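Local coordinates for cell wall surface anchor family protein (Streptococcus agalactiae serogroup V, PDB 3TW0) that probably mediates adhesion to host cells as the tip pilin of the group B streptococcal pilus, through a magnesium-binding von Willebrand factor A-type domain, at residues A37-A40 and V41-L44; L307-G311 and N312-K316; A338-F341 and M342-I345; C360-D363 and E364-Y368. The protein carries 2 engineered substitutions. All blocks are in the same frame, centred on the assembly; numbering follows the deposited sequence.

Contact 1: residues A37-A40 and V41-L44; sequences AGEA and VEKL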
loop_
_atom_site.group_PDB
_atom_site.type_symbol
_atom_site.label_atom_id
_atom_site.label_comp_id
_atom_site.label_asym_id
_atom_site.label_seq_id
_atom_site.Cartn_x
_atom_site.Cartn_y
_atom_site.Cartn_z
ATOM N N ALA A 37 -11.613 12.905 1.598
ATOM C CA ALA A 37 -11.561 11.829 0.607
ATOM C C ALA A 37 -12.948 11.192 0.408
ATOM O O ALA A 37 -13.402 11.009 -0.716
ATOM C CB ALA A 37 -10.518 10.790 1.016
ATOM N N GLY A 38 -13.638 10.892 1.501
ATOM C CA GLY A 38 -14.978 10.353 1.423
ATOM C C GLY A 38 -15.968 11.270 0.719
ATOM O O GLY A 38 -16.818 10.803 -0.062
ATOM N N GLU A 39 -15.843 12.577 0.964
ATOM C CA GLU A 39 -16.721 13.556 0.303
ATOM C C GLU A 39 -16.457 13.663 -1.188
ATOM O O GLU A 39 -17.380 13.750 -2.003
ATOM C CB GLU A 39 -16.626 14.904 1.010
ATOM C CG GLU A 39 -17.304 14.816 2.391
ATOM C CD GLU A 39 -17.269 16.107 3.162
ATOM O OE1 GLU A 39 -16.472 17.009 2.802
ATOM O OE2 GLU A 39 -18.044 16.214 4.126
ATOM N N ALA A 40 -15.186 13.607 -1.550
ATOM C CA ALA A 40 -14.802 13.649 -2.952
ATOM C C ALA A 40 -15.391 12.443 -3.675
ATOM O O ALA A 40 -15.977 12.588 -4.754
ATOM C CB ALA A 40 -13.287 13.664 -3.073
ATOM N N VAL A 41 -15.241 11.258 -3.084
ATOM C CA VAL A 41 -15.877 10.033 -3.627
ATOM C C VAL A 41 -17.404 10.182 -3.793
ATOM O O VAL A 41 -17.946 9.929 -4.866
ATOM C CB VAL A 41 -15.541 8.777 -2.784
ATOM C CG1 VAL A 41 -16.308 7.540 -3.309
ATOM C CG2 VAL A 41 -14.055 8.529 -2.778
ATOM N N GLU A 42 -18.099 10.607 -2.735
ATOM C CA GLU A 42 -19.541 10.902 -2.850
ATOM C C GLU A 42 -19.858 11.760 -4.077
ATOM O O GLU A 42 -20.821 11.484 -4.812
ATOM C CB GLU A 42 -20.032 11.631 -1.601
ATOM C CG GLU A 42 -20.493 10.700 -0.495
ATOM C CD GLU A 42 -20.677 11.386 0.847
ATOM O OE1 GLU A 42 -20.362 12.590 0.994
ATOM O OE2 GLU A 42 -21.129 10.700 1.786
ATOM N N LYS A 43 -19.052 12.798 -4.293
ATOM C CA LYS A 43 -19.279 13.737 -5.406
ATOM C C LYS A 43 -19.013 13.054 -6.733
ATOM O O LYS A 43 -19.722 13.276 -7.714
ATOM C CB LYS A 43 -18.395 14.986 -5.284
ATOM C CG LYS A 43 -19.095 16.249 -4.765
ATOM C CD LYS A 43 -18.666 16.638 -3.328
ATOM C CE LYS A 43 -17.233 17.211 -3.263
ATOM N NZ LYS A 43 -16.916 18.115 -4.399
ATOM N N LEU A 44 -18.001 12.199 -6.765
ATOM C CA LEU A 44 -17.684 11.510 -8.012
ATOM C C LEU A 44 -18.789 10.511 -8.388
ATOM O O LEU A 44 -19.291 10.511 -9.517
ATOM C CB LEU A 44 -16.295 10.884 -7.958
ATOM C CG LEU A 44 -15.973 10.189 -9.270
ATOM C CD1 LEU A 44 -15.550 11.151 -10.381
ATOM C CD2 LEU A 44 -14.928 9.219 -9.006
#
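Ala37 and Val41 stand one turn apart on helix 33-48 and meet first through the backbone, where Val41 N donates to Ala37 O at 3.0 Å in a nearly straight bond. Equivalent bonds run from Glu42 N to Gly38 O, Lys43 N to Glu39 O and Leu44 N to Ala40 O, so each carbonyl of residues 37-40 receives the amide four residues on.

On the buried side, the CG2 methyl of Val41 packs against the backbone, 3.3 Å from Ala37 O; it lies beside its own backbone N, because CG1 takes the position anti to that nitrogen (chi1 175°). In the von Willebrand factor A fold, helices flank a central parallel sheet, and here the apolar chains of Ala37, Val41 and Leu44 turn to strands 11-18 and 165-172, against residues such as Leu17, Val15 and Val171. The small methyl of Ala37 suits a place close to the sheet, about 7 Å from the side chain of Asp18, a magnesium-binding residue of this protein whose metal is not bound here.

Polar chains occupy the other side. Glu42 OE1 comes within 4.0 Å of Glu39 CG, with the two carboxylate planes 25° apart. Like charges stay separated, Glu39 OE2 lying 5.3 Å from Glu42 OE1, and the salt bridge of Glu42 OE2 to Lys126 probably eases any repulsion. Lys43, bent at three successive torsions, lays CD 3.4 Å from Glu39 O.

Contact 2: residues L307-G311 and N312-K316; sequences LYFNG and NIRPK
Asn312 turns back on Tyr308 at the C-terminal end of helix 302-312, where the chain leaves the helix for strand 319-324 of the von Willebrand factor A domain. Its ND2 donates to Tyr308 O at 3.0 Å, in the carbonyl plane and on a lone pair, so a side-chain amide serves a carbonyl of the last turn. The amide lies only 14° from the plane of the Tyr308 ring, with ND2 3.3 Å from Tyr308 CD1. Phe309 O accepts twice, from Ile313 N at 2.8 Å and from Arg314 N, which arrive from opposite faces of the carbonyl; the second, five residues on, marks the widening of the chain as the helix ends. Branched Ile313 fits between two aromatics: CB sits over one face of the Phe309 ring, and CG1 reaches Tyr308 CE2 at 3.7 Å.

Further out, Asn312 OD1 accepts from Gln211 N and so fixes the amide's orientation. Asn310 ND2 is similarly held by Ser207 O. Arg314 NH2 bonds Ser347 O, steadying a guanidinium turned 77° from the Phe309 ring, and its NH1 lies at the ring edge, 3.5 Å from Phe309 CE2.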
loop_
_atom_site.group_PDB
_atom_site.type_symbol
_atom_site.label_atom_id
_atom_site.label_comp_id
_atom_site.label_asym_id
_atom_site.label_seq_id
_atom_site.Cartn_x
_atom_site.Cartn_y
_atom_site.Cartn_z
ATOM N N LEU A 307 6.203 0.499 -11.168
ATOM C CA LEU A 307 6.589 -0.528 -12.107
ATOM C C LEU A 307 5.434 -1.492 -12.337
ATOM O O LEU A 307 5.134 -1.871 -13.476
ATOM C CB LEU A 307 7.852 -1.244 -11.637
ATOM C CG LEU A 307 9.186 -0.489 -11.680
ATOM C CD1 LEU A 307 10.222 -1.241 -10.854
ATOM C CD2 LEU A 307 9.697 -0.251 -13.137
ATOM N N TYR A 308 4.738 -1.869 -11.266
ATOM C CA TYR A 308 3.594 -2.730 -11.456
ATOM C C TYR A 308 2.514 -2.006 -12.258
ATOM O O TYR A 308 1.910 -2.590 -13.166
ATOM C CB TYR A 308 2.993 -3.215 -10.122
ATOM C CG TYR A 308 1.604 -3.695 -10.373
ATOM C CD1 TYR A 308 1.365 -4.984 -10.820
ATOM C CD2 TYR A 308 0.537 -2.813 -10.280
ATOM C CE1 TYR A 308 0.076 -5.409 -11.123
ATOM C CE2 TYR A 308 -0.752 -3.216 -10.582
ATOM C CZ TYR A 308 -0.974 -4.511 -10.994
ATOM O OH TYR A 308 -2.273 -4.873 -11.279
ATOM N N PHE A 309 2.271 -0.741 -11.924
ATOM C CA PHE A 309 1.271 0.065 -12.623
ATOM C C PHE A 309 1.600 0.109 -14.118
ATOM O O PHE A 309 0.760 -0.207 -14.966
ATOM C CB PHE A 309 1.222 1.479 -12.042
ATOM C CG PHE A 309 0.198 2.382 -12.695
ATOM C CD1 PHE A 309 -1.126 2.425 -12.227
ATOM C CD2 PHE A 309 0.558 3.199 -13.781
ATOM C CE1 PHE A 309 -2.086 3.258 -12.855
ATOM C CE2 PHE A 309 -0.381 4.017 -14.401
ATOM C CZ PHE A 309 -1.694 4.068 -13.931
ATOM N N ASN A 310 2.844 0.482 -14.420
ATOM C CA ASN A 310 3.273 0.661 -15.800
ATOM C C ASN A 310 3.344 -0.643 -16.585
ATOM O O ASN A 310 3.216 -0.647 -17.796
ATOM C CB ASN A 310 4.618 1.398 -15.861
ATOM C CG ASN A 310 4.495 2.883 -15.523
ATOM O OD1 ASN A 310 3.411 3.454 -15.609
ATOM N ND2 ASN A 310 5.612 3.515 -15.138
ATOM N N GLY A 311 3.546 -1.752 -15.898
ATOM C CA GLY A 311 3.626 -3.048 -16.549
ATOM C C GLY A 311 2.280 -3.686 -16.839
ATOM O O GLY A 311 2.142 -4.432 -17.816
ATOM N N ASN A 312 1.285 -3.416 -15.999
ATOM C CA ASN A 312 0.062 -4.236 -15.969
ATOM C C ASN A 312 -1.244 -3.431 -16.049
ATOM O O ASN A 312 -2.301 -3.993 -16.376
ATOM C CB ASN A 312 0.052 -5.135 -14.700
ATOM C CG ASN A 312 1.304 -5.999 -14.566
ATOM O OD1 ASN A 312 1.322 -7.127 -15.043
ATOM N ND2 ASN A 312 2.356 -5.478 -13.912
ATOM N N ILE A 313 -1.180 -2.132 -15.736
ATOM C CA ILE A 313 -2.354 -1.274 -15.773
ATOM C C ILE A 313 -2.355 -0.330 -16.963
ATOM O O ILE A 313 -3.288 -0.346 -17.730
ATOM C CB ILE A 313 -2.520 -0.395 -14.507
ATOM C CG1 ILE A 313 -2.373 -1.213 -13.216
ATOM C CG2 ILE A 313 -3.838 0.402 -14.557
ATOM C CD1 ILE A 313 -3.443 -2.245 -12.964
ATOM N N ARG A 314 -1.328 0.511 -17.064
ATOM C CA ARG A 314 -1.223 1.547 -18.110
ATOM C C ARG A 314 -1.427 0.985 -19.524
ATOM O O ARG A 314 -2.150 1.586 -20.311
ATOM C CB ARG A 314 0.124 2.260 -18.021
ATOM C CG ARG A 314 0.259 3.468 -18.935
ATOM C CD ARG A 314 1.637 4.115 -18.799
ATOM N NE ARG A 314 1.405 5.514 -18.482
ATOM C CZ ARG A 314 1.614 6.080 -17.297
ATOM N NH1 ARG A 314 2.146 5.402 -16.300
ATOM N NH2 ARG A 314 1.323 7.356 -17.131
ATOM N N PRO A 315 -0.821 -0.178 -19.838
ATOM C CA PRO A 315 -1.072 -0.779 -21.165
ATOM C C PRO A 315 -2.546 -1.122 -21.494
ATOM O O PRO A 315 -2.873 -1.253 -22.674
ATOM C CB PRO A 315 -0.235 -2.072 -21.143
ATOM C CG PRO A 315 0.804 -1.867 -20.106
ATOM C CD PRO A 315 0.159 -0.965 -19.055
ATOM N N LYS A 316 -3.415 -1.273 -20.489
ATOM C CA LYS A 316 -4.836 -1.578 -20.734
ATOM C C LYS A 316 -5.567 -0.457 -21.479
ATOM O O LYS A 316 -6.682 -0.652 -21.975
ATOM C CB LYS A 316 -5.584 -1.918 -19.442
ATOM C CG LYS A 316 -5.111 -3.174 -18.714
ATOM C CD LYS A 316 -4.867 -4.345 -19.656
ATOM C CE LYS A 316 -4.100 -5.432 -18.938
ATOM N NZ LYS A 316 -3.564 -6.486 -19.833
#

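Contact 3: residues A338-F341 and M342-I345; sequences AEKF and MQSI
Phe341 carries this contact, its side chain running from the helix backbone out to Ile345 near the end of helix 335-344. CB begins close to the chain, 3.2 Å from Met342 N. With CG anti to its backbone N (chi1 171°), the ring swings along the helix toward its C-terminal end. One ortho carbon, CD1, comes 3.6 Å from Ser344 OG. Beyond it, CE1 meets Ile345 CG2 at 3.8 Å, while CE2, on the other side of the ring, approaches Ile345 CD1. At the tip, Phe341 CZ lies 3.5 Å from Ile345 CD1. Ile345 CG1 stands over one ring face, set toward the rim, so the branches of Ile345 cover the outer part of the ring, a fit for a beta-branched chain.

Helix 335-344 is the crossover of a beta-alpha-beta unit between parallel strands 319-324 and 352-354, an element of the von Willebrand factor A fold. Phe341 faces helix 302-312 at Thr305 and Thr306, about 7 Å from the side chain of the magnesium ligand Thr143. Met342 heads for the sheet instead, against Tyr352 and Thr172; its flexible thioether, bent at its last torsion, can follow the uneven surface of the sheet.

Where the helix ends, a serine hydroxyl can take up a backbone carbonyl. Ser344 OG donates to Phe341 O, though at 2.5 Å the bond is modelled too short for its length to be trusted, and is also hydrogen-bonded to Thr306 OG1. Ile345 N reaches the same Phe341 O only weakly, at 3.1 Å, and Ile345 is the first residue to leave helical backbone angles.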
loop_
_atom_site.group_PDB
_atom_site.type_symbol
_atom_site.label_atom_id
_atom_site.label_comp_id
_atom_site.label_asym_id
_atom_site.label_seq_id
_atom_site.Cartn_x
_atom_site.Cartn_y
_atom_site.Cartn_z
ATOM N N ALA A 338 5.692 12.202 -2.902
ATOM C CA ALA A 338 4.283 11.792 -2.925
ATOM C C ALA A 338 3.587 12.240 -4.214
ATOM O O ALA A 338 2.947 11.429 -4.849
ATOM C CB ALA A 338 3.547 12.312 -1.699
ATOM N N GLU A 339 3.752 13.511 -4.616
ATOM C CA GLU A 339 3.173 14.034 -5.880
ATOM C C GLU A 339 3.669 13.286 -7.109
ATOM O O GLU A 339 2.874 12.868 -7.971
ATOM C CB GLU A 339 3.484 15.529 -6.086
ATOM C CG GLU A 339 3.255 16.401 -4.875
ATOM C CD GLU A 339 3.118 17.876 -5.229
ATOM O OE1 GLU A 339 3.629 18.307 -6.292
ATOM O OE2 GLU A 339 2.481 18.599 -4.440
ATOM N N LYS A 340 4.994 13.175 -7.211
ATOM C CA LYS A 340 5.624 12.463 -8.286
ATOM C C LYS A 340 5.066 11.045 -8.324
ATOM O O LYS A 340 4.688 10.561 -9.368
ATOM C CB LYS A 340 7.153 12.456 -8.098
ATOM C CG LYS A 340 7.844 13.780 -8.502
ATOM C CD LYS A 340 9.351 13.671 -8.250
ATOM C CE LYS A 340 10.102 14.918 -8.740
ATOM N NZ LYS A 340 11.581 14.762 -8.501
ATOM N N PHE A 341 4.989 10.390 -7.162
ATOM C CA PHE A 341 4.405 9.047 -7.125
ATOM C C PHE A 341 2.975 9.016 -7.664
ATOM O O PHE A 341 2.641 8.177 -8.521
ATOM C CB PHE A 341 4.454 8.405 -5.734
ATOM C CG PHE A 341 3.660 7.130 -5.679
ATOM C CD1 PHE A 341 4.095 6.002 -6.367
ATOM C CD2 PHE A 341 2.428 7.102 -5.040
ATOM C CE1 PHE A 341 3.320 4.821 -6.354
ATOM C CE2 PHE A 341 1.659 5.947 -5.016
ATOM C CZ PHE A 341 2.095 4.812 -5.662
ATOM N N MET A 342 2.137 9.949 -7.220
ATOM C CA MET A 342 0.776 9.983 -7.687
ATOM C C MET A 342 0.659 10.232 -9.165
ATOM O O MET A 342 -0.162 9.602 -9.838
ATOM C CB MET A 342 -0.066 10.977 -6.879
ATOM C CG MET A 342 -0.432 10.458 -5.475
ATOM S SD MET A 342 -1.351 11.666 -4.475
ATOM C CE MET A 342 -2.982 11.390 -5.117
ATOM N N GLN A 343 1.513 11.123 -9.667
ATOM C CA GLN A 343 1.602 11.438 -11.101
ATOM C C GLN A 343 2.058 10.206 -11.837
ATOM O O GLN A 343 1.511 9.895 -12.895
ATOM C CB GLN A 343 2.600 12.588 -11.344
ATOM C CG GLN A 343 2.048 13.964 -11.004
ATOM C CD GLN A 343 3.128 15.050 -10.867
ATOM O OE1 GLN A 343 4.312 14.768 -10.652
ATOM N NE2 GLN A 343 2.702 16.302 -10.976
ATOM N N SER A 344 3.034 9.496 -11.255
ATOM C CA SER A 344 3.579 8.241 -11.825
ATOM C C SER A 344 2.526 7.154 -12.066
ATOM O O SER A 344 2.682 6.346 -12.986
ATOM C CB SER A 344 4.726 7.672 -10.972
ATOM O OG SER A 344 4.227 6.839 -9.913
ATOM N N ILE A 345 1.463 7.141 -11.248
ATOM C CA ILE A 345 0.395 6.132 -11.368
ATOM C C ILE A 345 -0.956 6.724 -11.821
ATOM O O ILE A 345 -2.040 6.258 -11.416
ATOM C CB ILE A 345 0.256 5.297 -10.072
ATOM C CG1 ILE A 345 -0.254 6.150 -8.895
ATOM C CG2 ILE A 345 1.625 4.563 -9.788
ATOM C CD1 ILE A 345 -0.752 5.313 -7.627
#

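Contact 4: residues C360-D363 and E364-Y368; sequences CIYD and ELNKY. Engineered in segment 360-363: Cys360 (natural residue Lys).
Ile361 and Leu365 run alongside each other in one direction, a turn apart on helix 358-366, the last helix of the chain, packed on the parallel sheet of the von Willebrand factor A fold. Backbone bonding comes first: Leu365 N donates to Ile361 O at 3.2 Å. Glu364 N does the same to Cys360 O, and Asn366 N to Tyr362 O at 2.9 Å. The helix then gives way to the chain end.

Apolar packing follows from the i to i+4 spacing. Ile361 CG2 touches Leu365 CD1 at 3.8 Å, and these aliphatic chains suit the inward side, where Ile361 meets Val323 of strand 319-324 and Leu365 meets Leu44 and Lys47 of helix 33-48.

One link is covalent: Cys360, engineered in place of lysine, forms a disulfide with Cys353 that ties the helix to strand 352-354.

Polar side chains behave differently by place. Glu364 is buried; its CG falls between its own backbone N and carbonyl carbon (chi1 63°), which presses CG to 3.1 Å from Ile361 O and directs the extended chain past Ile361 CA. The Glu364 side chain also touches Cys353 and Phe321. On the exposed side, Tyr362 and Asn366 accompany each other loosely, as suits a solvent-facing pair. Ring and amide planes are 21° apart, and Asn366 OD1 lies 4.0 Å from Tyr362 CE2.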
loop_
_atom_site.group_PDB
_atom_site.type_symbol
_atom_site.label_atom_id
_atom_site.label_comp_id
_atom_site.label_asym_id
_atom_site.label_seq_id
_atom_site.Cartn_x
_atom_site.Cartn_y
_atom_site.Cartn_z
ATOM N N CYS A 360 -8.487 21.530 -12.149
ATOM C CA CYS A 360 -7.822 20.337 -12.672
ATOM C C CYS A 360 -8.833 19.163 -12.738
ATOM O O CYS A 360 -8.925 18.478 -13.751
ATOM C CB CYS A 360 -6.624 19.991 -11.783
ATOM S SG CYS A 360 -5.592 18.554 -12.259
ATOM N N ILE A 361 -9.610 18.974 -11.673
ATOM C CA ILE A 361 -10.564 17.857 -11.599
ATOM C C ILE A 361 -11.734 18.013 -12.567
ATOM O O ILE A 361 -12.091 17.056 -13.268
ATOM C CB ILE A 361 -11.104 17.656 -10.144
ATOM C CG1 ILE A 361 -9.959 17.387 -9.165
ATOM C CG2 ILE A 361 -12.208 16.570 -10.101
ATOM C CD1 ILE A 361 -10.449 17.293 -7.697
ATOM N N TYR A 362 -12.341 19.207 -12.598
ATOM C CA TYR A 362 -13.362 19.548 -13.597
ATOM C C TYR A 362 -12.853 19.275 -15.008
ATOM O O TYR A 362 -13.521 18.612 -15.803
ATOM C CB TYR A 362 -13.763 21.037 -13.522
ATOM C CG TYR A 362 -14.996 21.317 -14.336
ATOM C CD1 TYR A 362 -16.262 21.179 -13.765
ATOM C CD2 TYR A 362 -14.912 21.649 -15.696
ATOM C CE1 TYR A 362 -17.397 21.390 -14.499
ATOM C CE2 TYR A 362 -16.055 21.866 -16.451
ATOM C CZ TYR A 362 -17.289 21.732 -15.844
ATOM O OH TYR A 362 -18.436 21.905 -16.563
ATOM N N ASP A 363 -11.668 19.799 -15.323
ATOM C CA ASP A 363 -11.145 19.687 -16.684
ATOM C C ASP A 363 -10.991 18.250 -17.154
ATOM O O ASP A 363 -11.396 17.932 -18.276
ATOM C CB ASP A 363 -9.845 20.462 -16.857
ATOM C CG ASP A 363 -10.077 21.975 -17.008
ATOM O OD1 ASP A 363 -11.229 22.416 -17.248
ATOM O OD2 ASP A 363 -9.089 22.726 -16.879
ATOM N N GLU A 364 -10.466 17.377 -16.297
ATOM C CA GLU A 364 -10.268 15.982 -16.691
ATOM C C GLU A 364 -11.608 15.226 -16.887
ATOM O O GLU A 364 -11.769 14.491 -17.870
ATOM C CB GLU A 364 -9.305 15.266 -15.724
ATOM C CG GLU A 364 -9.789 15.156 -14.251
ATOM C CD GLU A 364 -8.759 14.496 -13.309
ATOM O OE1 GLU A 364 -7.616 14.205 -13.758
ATOM O OE2 GLU A 364 -9.087 14.287 -12.110
ATOM N N LEU A 365 -12.570 15.445 -15.980
ATOM C CA LEU A 365 -13.854 14.739 -15.994
ATOM C C LEU A 365 -14.780 15.206 -17.109
ATOM O O LEU A 365 -15.618 14.434 -17.602
ATOM C CB LEU A 365 -14.586 14.918 -14.663
ATOM C CG LEU A 365 -14.024 14.184 -13.443
ATOM C CD1 LEU A 365 -14.682 14.672 -12.186
ATOM C CD2 LEU A 365 -14.197 12.666 -13.590
ATOM N N ASN A 366 -14.620 16.468 -17.500
ATOM C CA ASN A 366 -15.475 17.112 -18.503
ATOM C C ASN A 366 -15.699 16.319 -19.794
ATOM O O ASN A 366 -16.828 16.247 -20.274
ATOM C CB ASN A 366 -14.967 18.531 -18.801
ATOM C CG ASN A 366 -15.906 19.316 -19.722
ATOM O OD1 ASN A 366 -17.123 19.412 -19.486
ATOM N ND2 ASN A 366 -15.329 19.890 -20.771
ATOM N N LYS A 367 -14.625 15.738 -20.339
ATOM C CA LYS A 367 -14.670 14.766 -21.453
ATOM C C LYS A 367 -15.874 13.792 -21.428
ATOM O O LYS A 367 -16.517 13.559 -22.461
ATOM C CB LYS A 367 -13.360 13.963 -21.477
ATOM C CG LYS A 367 -13.443 12.586 -22.150
ATOM C CD LYS A 367 -12.459 11.578 -21.530
ATOM C CE LYS A 367 -11.083 11.601 -22.196
ATOM N NZ LYS A 367 -10.043 10.975 -21.340
ATOM N N TYR A 368 -16.166 13.221 -20.259
ATOM C CA TYR A 368 -17.220 12.214 -20.136
ATOM C C TYR A 368 -18.585 12.847 -20.015
ATOM O O TYR A 368 -19.525 12.415 -20.664
ATOM C CB TYR A 368 -17.006 11.336 -18.901
ATOM C CG TYR A 368 -15.623 10.768 -18.735
ATOM C CD1 TYR A 368 -15.148 9.783 -19.598
ATOM C CD2 TYR A 368 -14.797 11.191 -17.691
ATOM C CE1 TYR A 368 -13.879 9.248 -19.440
ATOM C CE2 TYR A 368 -13.525 10.663 -17.524
ATOM C CZ TYR A 368 -13.076 9.690 -18.404
ATOM O OH TYR A 368 -11.818 9.146 -18.253
#

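All four contacts are local, lying on or at the ends of helices that flank the central parallel sheet. Contacts 1, 2 and 3 each have four buried residues and one exposed among those that touch, contact 4 two buried and four exposed. Contacts 2 and 3 belong to neighbouring helices and touch: Phe309 CE1 lies 3.3 Å from Ile345 O, and Arg314 NH1 makes a weak hydrogen bond to Ser344 O. Contacts 1 and 4 meet through leucines, Leu44 CD1 to Leu365 CD2 at 3.8 Å. Contact 1 is continuous helix, whereas the others include helix ends; in 2 and 3 a side-chain amide or hydroxyl supplements the backbone bonds. Contact 4 holds the engineered disulfide cysteine.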